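Local coordinates for heat-inducible transcription repressor hrcA homolog (Thermotoga maritima, PDB 1STZ), which binds DNA and probably represses the class I heat-shock genes of the grpE-dnaK-dnaJ and groELS operons, at residues Asp144-Arg149 and Gly197-Glu202; Leu148-Ile153 and Gln190-Leu195; Glu138-Arg143 and Ser299-Val304; Ala114-Val119 and Ser329-Ser334; Glu106-Met111 and Phe121-Leu126. All blocks are in the same frame, centred on the assembly; numbering follows the deposited sequence.

Contact 1: residues Asp144-Arg149 and Gly197-Glu202; sequences DLKILR and GRTVGE
Thr199, whose backbone lies against Lys146, sends its N-H to Glu202 OE1 on the anti side, tilted 34° out of the carboxylate plane, and Arg198 NE comes from the opposite side of that plane. Glu202 OE1 therefore accepts twice: from Thr199 N at 3.1 Å, and from Arg198 NE in a salt bridge in which the oxygen sits in the guanidinium plane, at its edge. Arg198 NH2 reaches OE2, completing a side-on grip that meets the carboxylate from above its plane.

Across the contact the backbones do most of the work. Ile147 N donates to Arg198 O over 2.8 Å, almost straight at 175°, and Ile147 O takes the N-H of Gly197. Leu145 O receives Val200 N at 3.0 Å, while the CA of Thr199 makes a CA-H...O contact with that same oxygen. CG2 of Val200 touches Leu145 CD1 and Ile147 CG1; the Val200 side chain lies side by side with Leu145 and crosses Ile147 at about a right angle.

With chi1 at 71°, Thr199 directs OG1 to the N-H of Glu202 (3.1 Å) and also bonds Arg143 O. A valine here would remove that hydroxyl and would probably leave Glu202 N without its side-chain cap. Thr199 and Glu202, each accepting the other's N-H, form a capping box at the start of helix 200-205, joined by a single beta bridge, Lys146 with Thr199, to the loop that leads into strand 149-154.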
# COMPACT_ATOMS: atom_id res chain seq x y z
N ASP A 144 24.71 -22.31 9.10
CA ASP A 144 24.05 -22.94 10.26
C ASP A 144 22.51 -22.95 10.11
O ASP A 144 21.78 -23.04 11.11
CB ASP A 144 24.47 -22.25 11.58
CG ASP A 144 23.63 -21.00 11.90
OD1 ASP A 144 23.60 -20.06 11.06
OD2 ASP A 144 22.95 -20.91 12.97
N LEU A 145 22.04 -22.88 8.87
CA LEU A 145 20.61 -22.94 8.57
C LEU A 145 20.22 -24.41 8.52
O LEU A 145 20.28 -25.03 7.46
CB LEU A 145 20.34 -22.27 7.22
CG LEU A 145 19.34 -21.12 7.06
CD1 LEU A 145 18.90 -21.00 5.60
CD2 LEU A 145 18.14 -21.29 7.96
N LYS A 146 19.82 -24.97 9.65
CA LYS A 146 19.39 -26.37 9.68
C LYS A 146 18.11 -26.59 8.87
O LYS A 146 17.17 -25.81 8.95
CB LYS A 146 19.17 -26.82 11.13
CG LYS A 146 20.46 -27.02 11.92
CD LYS A 146 20.27 -28.09 12.99
CE LYS A 146 21.60 -28.61 13.55
NZ LYS A 146 21.34 -29.75 14.48
N ILE A 147 18.09 -27.65 8.07
CA ILE A 147 16.87 -28.11 7.42
C ILE A 147 16.06 -28.93 8.45
O ILE A 147 16.48 -30.01 8.86
CB ILE A 147 17.20 -28.98 6.19
CG1 ILE A 147 17.94 -28.17 5.13
CG2 ILE A 147 15.91 -29.61 5.61
CD1 ILE A 147 18.67 -29.02 4.09
N LEU A 148 14.92 -28.40 8.86
CA LEU A 148 14.08 -29.05 9.89
C LEU A 148 13.16 -30.10 9.30
O LEU A 148 12.72 -31.01 10.00
CB LEU A 148 13.24 -28.00 10.62
CG LEU A 148 14.00 -26.81 11.22
CD1 LEU A 148 13.05 -25.77 11.77
CD2 LEU A 148 14.95 -27.27 12.32
N ARG A 149 12.85 -29.97 8.01
CA ARG A 149 11.92 -30.87 7.32
C ARG A 149 11.93 -30.65 5.81
O ARG A 149 12.06 -29.52 5.35
CB ARG A 149 10.50 -30.63 7.84
CG ARG A 149 9.44 -31.55 7.28
CD ARG A 149 8.12 -31.38 7.97
NE ARG A 149 7.01 -31.93 7.20
CZ ARG A 149 5.76 -31.51 7.26
NH1 ARG A 149 5.43 -30.50 8.06
NH2 ARG A 149 4.82 -32.08 6.50
N GLY A 197 18.33 -32.14 9.88
CA GLY A 197 19.45 -31.98 10.80
C GLY A 197 20.71 -31.45 10.13
O GLY A 197 21.63 -31.00 10.81
N ARG A 198 20.76 -31.51 8.81
CA ARG A 198 21.88 -30.98 8.04
C ARG A 198 21.57 -29.56 7.66
O ARG A 198 20.40 -29.19 7.59
CB ARG A 198 22.09 -31.83 6.80
CG ARG A 198 22.07 -33.30 7.13
CD ARG A 198 23.25 -34.10 6.70
NE ARG A 198 24.55 -33.48 6.99
CZ ARG A 198 25.69 -34.12 6.80
NH1 ARG A 198 25.68 -35.37 6.36
NH2 ARG A 198 26.85 -33.53 7.06
N THR A 199 22.59 -28.75 7.41
CA THR A 199 22.37 -27.35 7.05
C THR A 199 22.36 -27.13 5.54
O THR A 199 22.81 -27.97 4.79
CB THR A 199 23.41 -26.42 7.73
OG1 THR A 199 24.70 -26.60 7.14
CG2 THR A 199 23.61 -26.80 9.20
N VAL A 200 21.80 -26.01 5.10
CA VAL A 200 21.79 -25.64 3.70
C VAL A 200 23.24 -25.46 3.24
O VAL A 200 23.58 -25.82 2.13
CB VAL A 200 20.98 -24.36 3.45
CG1 VAL A 200 21.08 -23.90 1.99
CG2 VAL A 200 19.50 -24.59 3.81
N GLY A 201 24.09 -24.93 4.12
CA GLY A 201 25.52 -24.77 3.85
C GLY A 201 26.22 -26.08 3.55
O GLY A 201 27.08 -26.17 2.70
N GLU A 202 25.83 -27.14 4.26
CA GLU A 202 26.37 -28.46 3.99
C GLU A 202 25.99 -28.98 2.61
O GLU A 202 26.83 -29.59 1.93
CB GLU A 202 25.94 -29.44 5.07
CG GLU A 202 26.66 -29.21 6.38
CD GLU A 202 26.28 -30.22 7.45
OE1 GLU A 202 25.08 -30.58 7.54
OE2 GLU A 202 27.18 -30.65 8.20

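Contact 2: residues Leu148-Ile153 and Gln190-Leu195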
# COMPACT_ATOMS: atom_id res chain seq x y z
N LEU A 148 14.92 -28.40 8.86
CA LEU A 148 14.08 -29.05 9.89
C LEU A 148 13.16 -30.10 9.30
O LEU A 148 12.72 -31.01 10.00
CB LEU A 148 13.24 -28.00 10.62
CG LEU A 148 14.00 -26.81 11.22
CD1 LEU A 148 13.05 -25.77 11.77
CD2 LEU A 148 14.95 -27.27 12.32
N ARG A 149 12.85 -29.97 8.01
CA ARG A 149 11.92 -30.87 7.32
C ARG A 149 11.93 -30.65 5.81
O ARG A 149 12.06 -29.52 5.35
CB ARG A 149 10.50 -30.63 7.84
CG ARG A 149 9.44 -31.55 7.28
CD ARG A 149 8.12 -31.38 7.97
NE ARG A 149 7.01 -31.93 7.20
CZ ARG A 149 5.76 -31.51 7.26
NH1 ARG A 149 5.43 -30.50 8.06
NH2 ARG A 149 4.82 -32.08 6.50
N VAL A 150 11.74 -31.73 5.04
CA VAL A 150 11.64 -31.65 3.59
C VAL A 150 10.26 -32.12 3.16
O VAL A 150 9.87 -33.23 3.48
CB VAL A 150 12.69 -32.53 2.90
CG1 VAL A 150 12.56 -32.44 1.38
CG2 VAL A 150 14.09 -32.13 3.35
N MET A 151 9.54 -31.28 2.45
CA MET A 151 8.20 -31.59 1.99
C MET A 151 8.19 -31.82 0.48
O MET A 151 8.74 -31.01 -0.27
CB MET A 151 7.24 -30.45 2.34
CG MET A 151 7.06 -30.18 3.83
SD MET A 151 7.82 -28.63 4.33
CE MET A 151 9.31 -29.09 4.65
N LEU A 152 7.61 -32.94 0.06
CA LEU A 152 7.24 -33.20 -1.33
C LEU A 152 5.74 -33.46 -1.44
O LEU A 152 5.30 -34.57 -1.19
CB LEU A 152 7.94 -34.45 -1.84
CG LEU A 152 9.43 -34.49 -2.12
CD1 LEU A 152 9.75 -35.84 -2.72
CD2 LEU A 152 9.89 -33.38 -3.05
N ILE A 153 4.97 -32.45 -1.83
CA ILE A 153 3.50 -32.55 -1.86
C ILE A 153 2.91 -32.75 -3.27
O ILE A 153 2.92 -31.83 -4.06
CB ILE A 153 2.91 -31.27 -1.23
CG1 ILE A 153 3.36 -31.14 0.23
CG2 ILE A 153 1.40 -31.27 -1.32
CD1 ILE A 153 4.41 -30.13 0.42
N GLN A 190 13.01 -40.66 2.26
CA GLN A 190 14.43 -40.69 1.88
C GLN A 190 15.07 -39.32 2.03
O GLN A 190 16.13 -39.20 2.64
CB GLN A 190 14.59 -41.18 0.44
CG GLN A 190 16.03 -41.45 0.05
CD GLN A 190 16.18 -42.00 -1.36
OE1 GLN A 190 15.58 -41.49 -2.31
NE2 GLN A 190 17.00 -43.03 -1.50
N LEU A 191 14.43 -38.29 1.48
CA LEU A 191 14.95 -36.94 1.54
C LEU A 191 15.11 -36.46 2.99
O LEU A 191 16.12 -35.84 3.34
CB LEU A 191 14.04 -35.96 0.77
CG LEU A 191 14.01 -36.14 -0.76
CD1 LEU A 191 12.87 -35.32 -1.37
CD2 LEU A 191 15.32 -35.74 -1.36
N ASN A 192 14.13 -36.77 3.84
CA ASN A 192 14.19 -36.38 5.25
C ASN A 192 15.28 -37.09 6.06
O ASN A 192 15.91 -36.49 6.93
CB ASN A 192 12.81 -36.54 5.92
CG ASN A 192 11.94 -35.31 5.74
OD1 ASN A 192 12.24 -34.27 6.31
ND2 ASN A 192 10.90 -35.42 4.93
N PHE A 193 15.53 -38.36 5.76
CA PHE A 193 16.63 -39.11 6.38
C PHE A 193 17.96 -38.47 6.05
O PHE A 193 18.81 -38.35 6.92
CB PHE A 193 16.66 -40.55 5.88
CG PHE A 193 15.49 -41.38 6.30
CD1 PHE A 193 15.20 -42.57 5.63
CD2 PHE A 193 14.66 -40.99 7.35
CE1 PHE A 193 14.12 -43.35 6.01
CE2 PHE A 193 13.58 -41.77 7.74
CZ PHE A 193 13.31 -42.95 7.07
N LEU A 194 18.12 -38.05 4.80
CA LEU A 194 19.38 -37.51 4.28
C LEU A 194 19.65 -36.07 4.68
O LEU A 194 20.80 -35.67 4.84
CB LEU A 194 19.39 -37.57 2.76
CG LEU A 194 19.40 -38.97 2.15
CD1 LEU A 194 19.16 -38.91 0.65
CD2 LEU A 194 20.73 -39.68 2.46
N LEU A 195 18.58 -35.28 4.81
CA LEU A 195 18.71 -33.83 4.87
C LEU A 195 18.34 -33.20 6.20
O LEU A 195 18.82 -32.11 6.51
CB LEU A 195 17.86 -33.21 3.77
CG LEU A 195 18.36 -33.45 2.35
CD1 LEU A 195 17.41 -32.83 1.39
CD2 LEU A 195 19.76 -32.88 2.17
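Two hydrogen bonds from one carboxamide clip Asn192 to the backbone of Val150. Asn192 OD1 accepts from Val150 N at 2.9 Å, with the donor tilted 30° from the amide's carbonyl plane. Asn192 ND2 in turn donates to Val150 O at 2.8 Å, meeting that oxygen in its carbonyl plane, on a lone pair. Since ND2 also donates to Glu188 O, one turn earlier in the helix, oxygen and nitrogen each have a defined place and the amide is unlikely to flip. Glu188 continues the pattern along the strand, its OE2 accepting from Leu152 N.

The apolar contacts lie beside this clip. Val150 splits its two methyls between successive helical turns: CG1, anti to the backbone N (chi1 179°), reaches Leu191 CB at 3.9 Å, whereas CG2 meets Leu195 CD1 at the same separation of 3.9 Å. Further along the strand, Leu152 and Leu191 meet at about a right angle through their ends, and here the fit is tight, CD1 to CD1 being 3.4 Å.

Strand 149-153 and helix 190-195 run nearly antiparallel, their axes 158° apart in direction and 7.6 Å apart at closest approach. On its other edge the strand pairs with strand 159-166 through Arg149, Met151 and Ile153, whose side chains touch the second subunit. Helix 215-224 closes over the apolar side, with Phe216 on Leu152, Leu217 on Leu191 and Ile224 on Leu195.

Contact 3: residues Glu138-Arg143 and Ser299-Val304; sequences ERPNTR and SPIGSV
Glu138 holds CG anti to its own N (chi1 -161°) and stays extended at the next bond (chi2 180°), a shape that carries OE1 alongside strand 299-304 to the N-H of Ser303. The bond is 3.0 Å long and uses the anti lone pair of the carboxylate. Glu138 N donates to Ser303 O at 2.9 Å, the donor nearly in line with the C=O, and Ser303 is thus held at both its N and its O by one residue. A water bridges Glu138 OE1 and Ser303 OG. An alanine in place of Glu138 would probably leave Ser303 N without its acceptor and this water without one of its two supports.

These bonds lie at the end of the pairing between strands 134-138 and 299-309 in the five-stranded antiparallel sheet. On the other edge of strand 299-309, Ile301 and Gly302 form a classic beta bulge opposite Tyr294. Beyond Glu138 the chain leaves the sheet as a loop linked to strand 299-309 by two waters: both donate to Ile301 O, one also to Arg139 O, and the other accepts from Asn141 N. Ile301 CG2 packs on Pro140 CB at 3.7 Å, with Phe168 against both residues.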
# COMPACT_ATOMS: atom_id res chain seq x y z
N GLU A 138 21.69 -8.45 3.68
CA GLU A 138 22.35 -9.71 3.89
C GLU A 138 21.31 -10.81 4.26
O GLU A 138 20.62 -10.69 5.27
CB GLU A 138 23.38 -9.55 4.99
CG GLU A 138 24.44 -10.63 5.02
CD GLU A 138 25.46 -10.44 6.13
OE1 GLU A 138 25.17 -9.75 7.14
OE2 GLU A 138 26.56 -11.02 6.00
N ARG A 139 21.20 -11.85 3.42
CA ARG A 139 20.37 -13.03 3.69
C ARG A 139 20.92 -13.82 4.88
O ARG A 139 22.10 -13.76 5.18
CB ARG A 139 20.31 -13.95 2.45
CG ARG A 139 19.71 -13.31 1.22
CD ARG A 139 19.55 -14.25 0.03
NE ARG A 139 18.63 -13.70 -0.97
CZ ARG A 139 18.96 -13.03 -2.07
NH1 ARG A 139 20.22 -12.74 -2.39
NH2 ARG A 139 18.00 -12.61 -2.88
N PRO A 140 20.08 -14.59 5.57
CA PRO A 140 20.58 -15.40 6.68
C PRO A 140 21.70 -16.33 6.18
O PRO A 140 21.62 -16.86 5.07
CB PRO A 140 19.34 -16.20 7.10
CG PRO A 140 18.21 -15.38 6.63
CD PRO A 140 18.65 -14.80 5.33
N ASN A 141 22.74 -16.49 6.99
CA ASN A 141 23.88 -17.31 6.61
C ASN A 141 23.46 -18.77 6.52
O ASN A 141 22.87 -19.30 7.45
CB ASN A 141 25.01 -17.12 7.63
CG ASN A 141 26.38 -17.55 7.10
OD1 ASN A 141 26.51 -18.55 6.37
ND2 ASN A 141 27.41 -16.80 7.48
N THR A 142 23.73 -19.40 5.38
CA THR A 142 23.37 -20.81 5.16
C THR A 142 24.19 -21.78 5.99
O THR A 142 23.79 -22.92 6.20
CB THR A 142 23.51 -21.20 3.68
OG1 THR A 142 24.82 -20.89 3.19
CG2 THR A 142 22.56 -20.40 2.82
N ARG A 143 25.35 -21.33 6.45
CA ARG A 143 26.27 -22.18 7.21
C ARG A 143 25.63 -22.95 8.37
O ARG A 143 25.96 -24.10 8.60
CB ARG A 143 27.45 -21.33 7.71
CG ARG A 143 28.35 -22.01 8.73
CD ARG A 143 29.40 -21.07 9.27
NE ARG A 143 29.64 -21.26 10.70
CZ ARG A 143 30.20 -20.36 11.51
NH1 ARG A 143 30.59 -19.17 11.04
NH2 ARG A 143 30.37 -20.65 12.80
N SER A 299 20.15 -12.46 18.71
CA SER A 299 21.10 -12.91 17.68
C SER A 299 20.99 -12.16 16.35
O SER A 299 19.94 -12.20 15.73
CB SER A 299 20.91 -14.41 17.41
OG SER A 299 21.44 -15.16 18.49
N PRO A 300 22.04 -11.49 15.89
CA PRO A 300 21.98 -10.83 14.58
C PRO A 300 21.90 -11.86 13.46
O PRO A 300 22.69 -12.79 13.45
CB PRO A 300 23.29 -10.04 14.49
CG PRO A 300 24.06 -10.31 15.70
CD PRO A 300 23.35 -11.32 16.54
N ILE A 301 20.95 -11.71 12.56
CA ILE A 301 20.83 -12.61 11.41
C ILE A 301 21.58 -12.08 10.19
O ILE A 301 22.17 -12.86 9.44
CB ILE A 301 19.37 -12.83 11.08
CG1 ILE A 301 18.61 -13.43 12.27
CG2 ILE A 301 19.23 -13.75 9.86
CD1 ILE A 301 19.30 -14.64 12.90
N GLY A 302 21.52 -10.76 9.99
CA GLY A 302 22.21 -10.11 8.88
C GLY A 302 22.24 -8.59 9.02
O GLY A 302 21.56 -8.01 9.86
N SER A 303 23.05 -7.95 8.19
CA SER A 303 23.10 -6.51 8.07
C SER A 303 22.29 -5.98 6.88
O SER A 303 22.09 -6.67 5.87
CB SER A 303 24.56 -6.07 7.96
OG SER A 303 25.25 -6.46 9.14
N VAL A 304 21.80 -4.75 7.03
CA VAL A 304 21.10 -4.01 6.00
C VAL A 304 21.85 -2.71 5.72
O VAL A 304 22.29 -2.04 6.64
CB VAL A 304 19.68 -3.64 6.45
CG1 VAL A 304 18.91 -2.92 5.36
CG2 VAL A 304 18.92 -4.89 6.89
O HOH W 1 25.64 -9.07 10.02
O HOH W 2 24.10 -13.07 7.43
O HOH W 3 22.45 -15.40 9.61

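Contact 4: residues Ala114-Val119 and Ser329-Ser334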
# COMPACT_ATOMS: atom_id res chain seq x y z
N ALA A 114 5.18 -16.52 4.99
CA ALA A 114 6.01 -17.46 5.72
C ALA A 114 7.36 -17.76 5.04
O ALA A 114 8.14 -18.53 5.55
CB ALA A 114 5.22 -18.77 5.92
N ASP A 115 7.63 -17.16 3.88
CA ASP A 115 8.88 -17.35 3.15
C ASP A 115 9.79 -16.17 3.52
O ASP A 115 9.50 -15.03 3.18
CB ASP A 115 8.61 -17.37 1.63
CG ASP A 115 9.88 -17.63 0.77
OD1 ASP A 115 11.03 -17.57 1.26
OD2 ASP A 115 9.78 -17.92 -0.45
N PRO A 116 10.88 -16.43 4.22
CA PRO A 116 11.76 -15.33 4.63
C PRO A 116 12.33 -14.56 3.42
O PRO A 116 12.56 -13.37 3.56
CB PRO A 116 12.85 -16.04 5.44
CG PRO A 116 12.81 -17.46 5.03
CD PRO A 116 11.37 -17.74 4.70
N GLU A 117 12.51 -15.21 2.28
CA GLU A 117 13.06 -14.57 1.09
C GLU A 117 12.11 -13.49 0.57
O GLU A 117 12.55 -12.39 0.23
CB GLU A 117 13.37 -15.61 0.01
CG GLU A 117 13.86 -15.06 -1.33
CD GLU A 117 15.18 -14.30 -1.23
OE1 GLU A 117 15.42 -13.44 -2.11
OE2 GLU A 117 15.98 -14.54 -0.29
N LYS A 118 10.82 -13.81 0.53
CA LYS A 118 9.81 -12.85 0.10
C LYS A 118 9.69 -11.66 1.11
O LYS A 118 9.42 -10.52 0.70
CB LYS A 118 8.47 -13.56 -0.09
CG LYS A 118 7.32 -12.67 -0.52
CD LYS A 118 7.54 -12.07 -1.91
CE LYS A 118 6.31 -11.30 -2.39
NZ LYS A 118 6.18 -11.32 -3.87
N VAL A 119 9.90 -11.93 2.39
CA VAL A 119 9.84 -10.87 3.39
C VAL A 119 11.02 -9.91 3.19
O VAL A 119 10.83 -8.71 3.24
CB VAL A 119 9.83 -11.39 4.84
CG1 VAL A 119 9.94 -10.24 5.80
CG2 VAL A 119 8.55 -12.16 5.13
N SER A 329 13.28 -7.55 12.21
CA SER A 329 13.56 -8.19 13.50
C SER A 329 12.31 -8.84 14.05
O SER A 329 12.37 -9.93 14.61
CB SER A 329 14.12 -7.19 14.51
OG SER A 329 15.44 -6.85 14.15
N GLU A 330 11.16 -8.20 13.87
CA GLU A 330 9.90 -8.76 14.36
C GLU A 330 9.52 -10.04 13.61
O GLU A 330 9.12 -11.03 14.24
CB GLU A 330 8.77 -7.78 14.18
CG GLU A 330 8.17 -7.28 15.46
CD GLU A 330 7.39 -5.99 15.22
OE1 GLU A 330 7.64 -5.01 15.95
OE2 GLU A 330 6.54 -5.98 14.29
N TYR A 331 9.61 -10.00 12.27
CA TYR A 331 9.36 -11.18 11.47
C TYR A 331 10.30 -12.33 11.90
O TYR A 331 9.86 -13.43 12.20
CB TYR A 331 9.46 -10.93 9.96
CG TYR A 331 9.24 -12.24 9.22
CD1 TYR A 331 7.96 -12.71 8.93
CD2 TYR A 331 10.32 -13.05 8.92
CE1 TYR A 331 7.78 -13.94 8.30
CE2 TYR A 331 10.14 -14.29 8.31
CZ TYR A 331 8.87 -14.73 8.01
OH TYR A 331 8.74 -15.98 7.39
N PHE A 332 11.60 -12.07 11.93
CA PHE A 332 12.58 -13.15 12.17
C PHE A 332 12.51 -13.70 13.60
O PHE A 332 12.65 -14.92 13.82
CB PHE A 332 13.99 -12.72 11.73
CG PHE A 332 14.19 -12.84 10.26
CD1 PHE A 332 13.85 -11.80 9.41
CD2 PHE A 332 14.63 -14.03 9.71
CE1 PHE A 332 13.97 -11.94 8.05
CE2 PHE A 332 14.77 -14.18 8.34
CZ PHE A 332 14.44 -13.14 7.51
N THR A 333 12.20 -12.81 14.55
CA THR A 333 12.08 -13.16 15.96
C THR A 333 10.79 -13.92 16.28
O THR A 333 10.79 -14.78 17.17
CB THR A 333 12.13 -11.89 16.84
OG1 THR A 333 13.40 -11.25 16.72
CG2 THR A 333 12.04 -12.23 18.34
N SER A 334 9.70 -13.58 15.61
CA SER A 334 8.41 -14.23 15.86
C SER A 334 8.40 -15.60 15.20
O SER A 334 7.73 -16.50 15.64
CB SER A 334 7.25 -13.38 15.35
OG SER A 334 7.24 -13.35 13.93
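Tyr331 reaches from helix 329-334 to the start of helix 116-131, and the contact can be followed along its side chain. Its CB is directed toward the partner helix, and CG, anti to the backbone N (chi1 177°), carries the ring in over Val119. Tyr331 CG lies 4.0 Å from Val119 CG1. Farther out, Val119 CG2 sits over the centre of one ring face, 3.8 Å from the centroid and only 12° off the normal, a well-formed CH-pi contact; its nearest ring atom is Tyr331 CE1, at 3.7 Å. Tyr331 CE2 comes within 4.2 Å of Pro116 CA, which approaches obliquely, and Ser110 packs at CD1 across the ring. At the tip, OH lies beside the Ala114 carbonyl without bonding it, the angle being poor; its hydrogen bond goes to Phe168 O.

Phe332 brings a second ring to the same helix start. Its CZ meets Pro116 CB at 3.9 Å, and Tyr331 CD2 lies over one face of Phe332, offset toward its rim. Phe168 meets Phe332 edge-to-face, and Pro140 touches it too; Pro116 itself touches Phe332, Tyr331 and Phe168. The helix begins with Asp115 as N-cap, OD1 accepting from Glu117 N at 3.0 Å.

Residues 175-177 of the second subunit pack on Ala114, Asp115, Tyr331 and Ser334. The start of helix 116-131 and the end of helix 314-334 thus pack through an aromatic cluster beside the second subunit; helix 116-131 belongs to the C-terminal HrcA domain, of the GAF clan.

Contact 5: residues Glu106-Met111 and Phe121-Leu126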
# COMPACT_ATOMS: atom_id res chain seq x y z
N GLU A 106 4.35 2.54 7.06
CA GLU A 106 3.47 1.70 7.87
C GLU A 106 2.65 0.69 7.05
O GLU A 106 2.07 -0.23 7.64
CB GLU A 106 2.52 2.55 8.71
CG GLU A 106 3.19 3.32 9.84
CD GLU A 106 2.18 4.17 10.61
OE1 GLU A 106 2.57 5.26 11.12
OE2 GLU A 106 0.99 3.76 10.68
N THR A 107 2.62 0.84 5.72
CA THR A 107 2.02 -0.17 4.86
C THR A 107 2.83 -1.45 4.77
O THR A 107 2.35 -2.45 4.22
CB THR A 107 1.75 0.33 3.43
OG1 THR A 107 2.99 0.53 2.72
CG2 THR A 107 1.02 1.68 3.43
N PHE A 108 4.05 -1.43 5.28
CA PHE A 108 4.85 -2.64 5.25
C PHE A 108 4.16 -3.71 6.09
O PHE A 108 3.77 -3.48 7.23
CB PHE A 108 6.26 -2.44 5.77
CG PHE A 108 7.11 -3.68 5.66
CD1 PHE A 108 7.56 -4.11 4.44
CD2 PHE A 108 7.40 -4.44 6.78
CE1 PHE A 108 8.33 -5.27 4.32
CE2 PHE A 108 8.18 -5.62 6.66
CZ PHE A 108 8.64 -6.02 5.43
N LYS A 109 3.99 -4.86 5.50
CA LYS A 109 3.52 -6.02 6.23
C LYS A 109 4.25 -7.25 5.74
O LYS A 109 4.47 -7.43 4.54
CB LYS A 109 2.02 -6.22 6.06
CG LYS A 109 1.51 -6.12 4.64
CD LYS A 109 0.07 -6.65 4.56
CE LYS A 109 -0.84 -5.74 3.77
NZ LYS A 109 -2.16 -6.40 3.47
N SER A 110 4.65 -8.05 6.71
CA SER A 110 5.05 -9.42 6.47
C SER A 110 3.76 -10.24 6.52
O SER A 110 3.76 -11.40 6.15
CB SER A 110 6.01 -9.91 7.54
OG SER A 110 6.03 -9.02 8.64
N MET A 111 2.69 -9.60 6.99
CA MET A 111 1.32 -10.12 6.90
C MET A 111 1.31 -11.57 7.32
O MET A 111 1.88 -11.84 8.39
CB MET A 111 0.65 -9.77 5.55
CG MET A 111 1.31 -10.23 4.26
SD MET A 111 0.32 -9.73 2.77
CE MET A 111 -1.01 -10.92 2.70
N PHE A 121 12.57 -9.48 0.37
CA PHE A 121 12.28 -8.86 -0.93
C PHE A 121 11.38 -7.63 -0.76
O PHE A 121 11.63 -6.58 -1.35
CB PHE A 121 11.58 -9.86 -1.87
CG PHE A 121 11.28 -9.28 -3.25
CD1 PHE A 121 10.05 -8.72 -3.53
CD2 PHE A 121 12.26 -9.26 -4.24
CE1 PHE A 121 9.78 -8.17 -4.79
CE2 PHE A 121 12.00 -8.72 -5.50
CZ PHE A 121 10.77 -8.17 -5.77
N LEU A 122 10.31 -7.76 0.03
CA LEU A 122 9.39 -6.67 0.26
C LEU A 122 10.04 -5.54 1.03
O LEU A 122 9.84 -4.38 0.70
CB LEU A 122 8.14 -7.14 0.99
CG LEU A 122 7.25 -8.07 0.16
CD1 LEU A 122 6.27 -8.81 1.06
CD2 LEU A 122 6.51 -7.28 -0.92
N ALA A 123 10.81 -5.88 2.05
CA ALA A 123 11.50 -4.89 2.86
C ALA A 123 12.49 -4.07 2.03
O ALA A 123 12.48 -2.85 2.10
CB ALA A 123 12.20 -5.54 4.07
N GLY A 124 13.31 -4.73 1.22
CA GLY A 124 14.35 -4.05 0.46
C GLY A 124 13.75 -3.11 -0.56
O GLY A 124 14.19 -1.95 -0.73
N ASN A 125 12.69 -3.58 -1.20
CA ASN A 125 12.03 -2.81 -2.21
C ASN A 125 11.24 -1.61 -1.68
O ASN A 125 11.24 -0.55 -2.32
CB ASN A 125 11.19 -3.72 -3.10
CG ASN A 125 12.07 -4.51 -4.09
OD1 ASN A 125 12.57 -3.95 -5.07
ND2 ASN A 125 12.33 -5.78 -3.80
N LEU A 126 10.60 -1.75 -0.52
CA LEU A 126 9.88 -0.62 0.06
C LEU A 126 10.89 0.45 0.56
O LEU A 126 10.69 1.64 0.37
CB LEU A 126 8.99 -1.05 1.21
CG LEU A 126 8.15 0.07 1.82
CD1 LEU A 126 7.15 0.64 0.82
CD2 LEU A 126 7.38 -0.40 3.05
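Phe108 points its ring at helix 121-126 with the CE1-CZ side leading, and the three residues that receive it are Leu122, Ala123 and Leu126. The direction comes from chi1 at -177°, which sets CG anti to the backbone N and sends the ring out from the loop. Leu122 C lies at the ring edge, close to its plane, 3.7 Å from Phe108 CE1. That same CE1 is 3.8 Å from Leu122 CB and only 3.4 Å from Ala123 N, which it approaches obliquely. Phe108 CZ, the far corner of the ring, meets Ala123 CB at 3.8 Å.

Leu126 touches the root of the side chain instead. Its CG is also anti to its N, and CD2 comes to 3.6 Å from Phe108 CB and then 4.0 Å from CD1, the two side chains slanting across one another. The aromatic residue is therefore held at its base by one turn of the helix and at its outer end by the turn before.

Around this contact, Arg327 of helix 314-334 touches Phe108 and Ile324 packs on Ala123. The third subunit covers the loop: its Leu182 packs on Thr107 and Leu126, and its Gln190 accepts a hydrogen bond from Lys109 NZ.

The loop and helix thus meet by van der Waals contact, so the fit probably rests on how the ring's shape matches the small Ala123 and the two leucines.

In the fold
Contact 5 closes first, its loop leading into helix 116-131, which it shares with contact 4; their centres are 10 Å apart and their segments alternate along the chain. Contact 4 brings in the C-terminal helix 314-334 and encloses contact 3, which in turn encloses contacts 1 and 2. Contacts 3 and 4 touch through a salt bridge, Arg139 to Glu117, and Pro140 on Phe332. Contact 1, 15 Å from contact 3 between centres, continues along the same loop, and contact 2, sharing Leu148 and Arg149, has its centre 11 Å from that of contact 1. A chain of contacts thus runs from the central helices and five-stranded sheet to the three-stranded sheet that meets the second subunit.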